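Local coordinates for putative GGDEF domain protein (Pseudomonas aeruginosa, PDB 7E6G), which probably makes the second messenger cyclic di-GMP from two molecules of GTP, using magnesium, as a diguanylate cyclase, at residues Gly130-Val134 and Leu187-Leu193. Residues are numbered along the deposited sequence; the frame is centred on the assembly and turned at random.
Sequences GQSYV and LLPQTRL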
ATOM      1  N   GLY A 130     -35.621   6.112  27.784  1.00 61.99           N
ATOM      2  CA  GLY A 130     -36.940   6.575  28.032  1.00 67.73           C
ATOM      3  C   GLY A 130     -37.747   7.266  26.989  1.00 69.65           C
ATOM      4  O   GLY A 130     -38.806   7.635  27.220  1.00 66.23           O
ATOM      5  N   GLN A 131     -37.248   7.257  25.801  1.00 72.93           N
ATOM      6  CA  GLN A 131     -37.809   7.864  24.661  1.00 74.61           C
ATOM      7  C   GLN A 131     -38.620   6.842  23.876  1.00 72.01           C
ATOM      8  O   GLN A 131     -38.059   5.881  23.417  1.00 73.61           O
ATOM      9  CB  GLN A 131     -36.610   8.355  23.844  1.00 73.72           C
ATOM     10  CG  GLN A 131     -35.317   7.560  23.979  1.00 72.86           C
ATOM     11  CD  GLN A 131     -34.320   7.801  22.887  1.00 81.61           C
ATOM     12  OE1 GLN A 131     -34.669   7.815  21.733  1.00 79.74           O
ATOM     13  NE2 GLN A 131     -33.063   7.928  23.236  1.00 77.91           N
ATOM     14  N   SER A 132     -39.909   7.037  23.725  1.00 58.33           N
ATOM     15  CA  SER A 132     -40.677   6.135  23.011  1.00 58.74           C
ATOM     16  C   SER A 132     -40.945   6.491  21.627  1.00 59.06           C
ATOM     17  O   SER A 132     -40.553   7.436  21.148  1.00 56.80           O
ATOM     18  CB  SER A 132     -41.892   5.768  23.740  1.00 60.85           C
ATOM     19  OG  SER A 132     -42.758   6.808  23.702  1.00 68.17           O
ATOM     20  N   TYR A 133     -41.485   5.556  20.937  1.00 53.19           N
ATOM     21  CA  TYR A 133     -41.859   5.744  19.544  1.00 47.33           C
ATOM     22  C   TYR A 133     -43.369   5.605  19.410  1.00 46.06           C
ATOM     23  O   TYR A 133     -44.057   5.117  20.313  1.00 41.06           O
ATOM     24  CB  TYR A 133     -41.155   4.734  18.629  1.00 41.80           C
ATOM     25  CG  TYR A 133     -41.434   3.308  19.022  1.00 38.12           C
ATOM     26  CD1 TYR A 133     -40.614   2.644  19.929  1.00 38.97           C
ATOM     27  CD2 TYR A 133     -42.554   2.642  18.535  1.00 34.98           C
ATOM     28  CE1 TYR A 133     -40.875   1.343  20.314  1.00 39.32           C
ATOM     29  CE2 TYR A 133     -42.824   1.332  18.891  1.00 44.03           C
ATOM     30  CZ  TYR A 133     -41.979   0.687  19.793  1.00 43.96           C
ATOM     31  OH  TYR A 133     -42.255  -0.605  20.163  1.00 39.60           O
ATOM     32  N   VAL A 134     -43.894   6.039  18.272  1.00 49.14           N
ATOM     33  CA  VAL A 134     -45.293   5.748  17.984  1.00 46.82           C
ATOM     34  C   VAL A 134     -45.361   4.858  16.749  1.00 35.30           C
ATOM     35  O   VAL A 134     -44.463   4.837  15.904  1.00 37.15           O
ATOM     36  CB  VAL A 134     -46.160   7.022  17.818  1.00 49.84           C
ATOM     37  CG1 VAL A 134     -45.836   8.042  18.922  1.00 50.52           C
ATOM     38  CG2 VAL A 134     -46.001   7.628  16.443  1.00 48.72           C
ATOM     39  N   LEU A 187     -43.284   3.736  11.663  1.00 34.47           N
ATOM     40  CA  LEU A 187     -42.593   3.851  12.936  1.00 38.81           C
ATOM     41  C   LEU A 187     -42.038   5.264  13.060  1.00 41.18           C
ATOM     42  O   LEU A 187     -41.190   5.689  12.257  1.00 38.24           O
ATOM     43  CB  LEU A 187     -41.479   2.820  13.061  1.00 44.00           C
ATOM     44  CG  LEU A 187     -40.611   2.991  14.308  1.00 44.21           C
ATOM     45  CD1 LEU A 187     -41.278   2.406  15.505  1.00 44.18           C
ATOM     46  CD2 LEU A 187     -39.295   2.290  14.080  1.00 49.36           C
ATOM     47  N   LEU A 188     -42.530   6.005  14.047  1.00 41.44           N
ATOM     48  CA  LEU A 188     -41.951   7.312  14.328  1.00 49.38           C
ATOM     49  C   LEU A 188     -41.106   7.194  15.585  1.00 46.70           C
ATOM     50  O   LEU A 188     -41.650   7.136  16.704  1.00 45.40           O
ATOM     51  CB  LEU A 188     -43.029   8.386  14.497  1.00 52.83           C
ATOM     52  CG  LEU A 188     -44.174   8.379  13.493  1.00 46.00           C
ATOM     53  CD1 LEU A 188     -45.012   9.642  13.650  1.00 48.95           C
ATOM     54  CD2 LEU A 188     -43.637   8.258  12.091  1.00 49.44           C
ATOM     55  N   PRO A 189     -39.787   7.140  15.458  1.00 48.73           N
ATOM     56  CA  PRO A 189     -38.937   6.946  16.630  1.00 50.70           C
ATOM     57  C   PRO A 189     -38.776   8.241  17.401  1.00 55.07           C
ATOM     58  O   PRO A 189     -38.839   9.340  16.843  1.00 50.34           O
ATOM     59  CB  PRO A 189     -37.606   6.491  16.024  1.00 45.00           C
ATOM     60  CG  PRO A 189     -37.572   7.160  14.693  1.00 48.29           C
ATOM     61  CD  PRO A 189     -39.003   7.322  14.223  1.00 50.16           C
ATOM     62  N   GLN A 190     -38.568   8.087  18.708  1.00 58.40           N
ATOM     63  CA  GLN A 190     -38.388   9.220  19.609  1.00 59.76           C
ATOM     64  C   GLN A 190     -39.456  10.276  19.368  1.00 52.59           C
ATOM     65  O   GLN A 190     -39.169  11.455  19.156  1.00 56.59           O
ATOM     66  CB  GLN A 190     -36.982   9.806  19.469  1.00 62.99           C
ATOM     67  CG  GLN A 190     -35.886   8.759  19.561  1.00 69.13           C
ATOM     68  CD  GLN A 190     -34.524   9.323  19.268  1.00 74.69           C
ATOM     69  OE1 GLN A 190     -33.851   8.892  18.329  1.00 86.61           O
ATOM     70  NE2 GLN A 190     -34.094  10.282  20.078  1.00 68.54           N
ATOM     71  N   THR A 191     -40.703   9.828  19.377  1.00 49.39           N
ATOM     72  CA  THR A 191     -41.844  10.686  19.108  1.00 54.44           C
ATOM     73  C   THR A 191     -42.959  10.304  20.063  1.00 45.66           C
ATOM     74  O   THR A 191     -43.141   9.124  20.377  1.00 41.02           O
ATOM     75  CB  THR A 191     -42.303  10.568  17.635  1.00 56.63           C
ATOM     76  OG1 THR A 191     -41.210  10.870  16.751  1.00 56.41           O
ATOM     77  CG2 THR A 191     -43.462  11.504  17.343  1.00 51.47           C
ATOM     78  N   ARG A 192     -43.656  11.311  20.567  1.00 55.73           N
ATOM     79  CA  ARG A 192     -44.859  11.093  21.353  1.00 61.43           C
ATOM     80  C   ARG A 192     -46.113  11.443  20.546  1.00 59.15           C
ATOM     81  O   ARG A 192     -46.083  12.251  19.608  1.00 54.51           O
ATOM     82  CB  ARG A 192     -44.809  11.908  22.660  1.00 60.64           C
ATOM     83  CG  ARG A 192     -44.117  11.166  23.822  1.00 58.65           C
ATOM     84  CD  ARG A 192     -42.990  11.983  24.462  1.00 67.94           C
ATOM     85  NE  ARG A 192     -41.963  12.400  23.502  1.00 77.41           N
ATOM     86  CZ  ARG A 192     -40.985  11.628  23.022  1.00 75.47           C
ATOM     87  NH1 ARG A 192     -40.878  10.353  23.390  1.00 72.10           N
ATOM     88  NH2 ARG A 192     -40.114  12.137  22.153  1.00 71.74           N
ATOM     89  N   LEU A 193     -47.231  10.823  20.952  1.00 55.06           N
ATOM     90  CA  LEU A 193     -48.512  10.938  20.249  1.00 48.17           C
ATOM     91  C   LEU A 193     -48.817  12.361  19.808  1.00 53.93           C
ATOM     92  O   LEU A 193     -49.200  12.604  18.657  1.00 53.59           O
ATOM     93  CB  LEU A 193     -49.625  10.428  21.159  1.00 40.22           C
ATOM     94  CG  LEU A 193     -50.654   9.488  20.564  1.00 48.62           C
ATOM     95  CD1 LEU A 193     -49.966   8.474  19.646  1.00 46.07           C
ATOM     96  CD2 LEU A 193     -51.486   8.817  21.665  1.00 43.90           C
TER
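V134 and L188 form an antiparallel hydrogen-bonded pair between two inner strands of the central sheet of the GGDEF domain, at the end where 134-140 begins and 183-188 ends, away from the magnesium and nucleotide site. V134 N gives its hydrogen to L188 O (2.9 Å), and L188 N returns one to V134 O in a straighter bond (167°). The two side chains share one face of the sheet, where both touch A196 of helix 193-208. V134 CG2 meets L188 CG at 3.6 Å, while CG1, turned beside the backbone N (chi1 -44°), reaches L193 CD1 at 4.2 Å. With CG between the backbone N and the carbonyl carbon (chi1 57°), the Y133 ring lies beside L187, whose CD1 comes obliquely against CD2; H230 stacks on the ring and N123 holds its hydroxyl. Past the strand the chain turns through P189 and Q190, and T191 N then bonds across to S132 O at 3.0 Å. R192, bent along its chain, brings the edge of its guanidinium to S132 N, with NH1 3.5 Å away; both atoms are donors, so the approach is not a hydrogen bond. T191 OG1 approaches P189 O from above the carbonyl plane, at 2.8 Å, and also bonds R171 NH1.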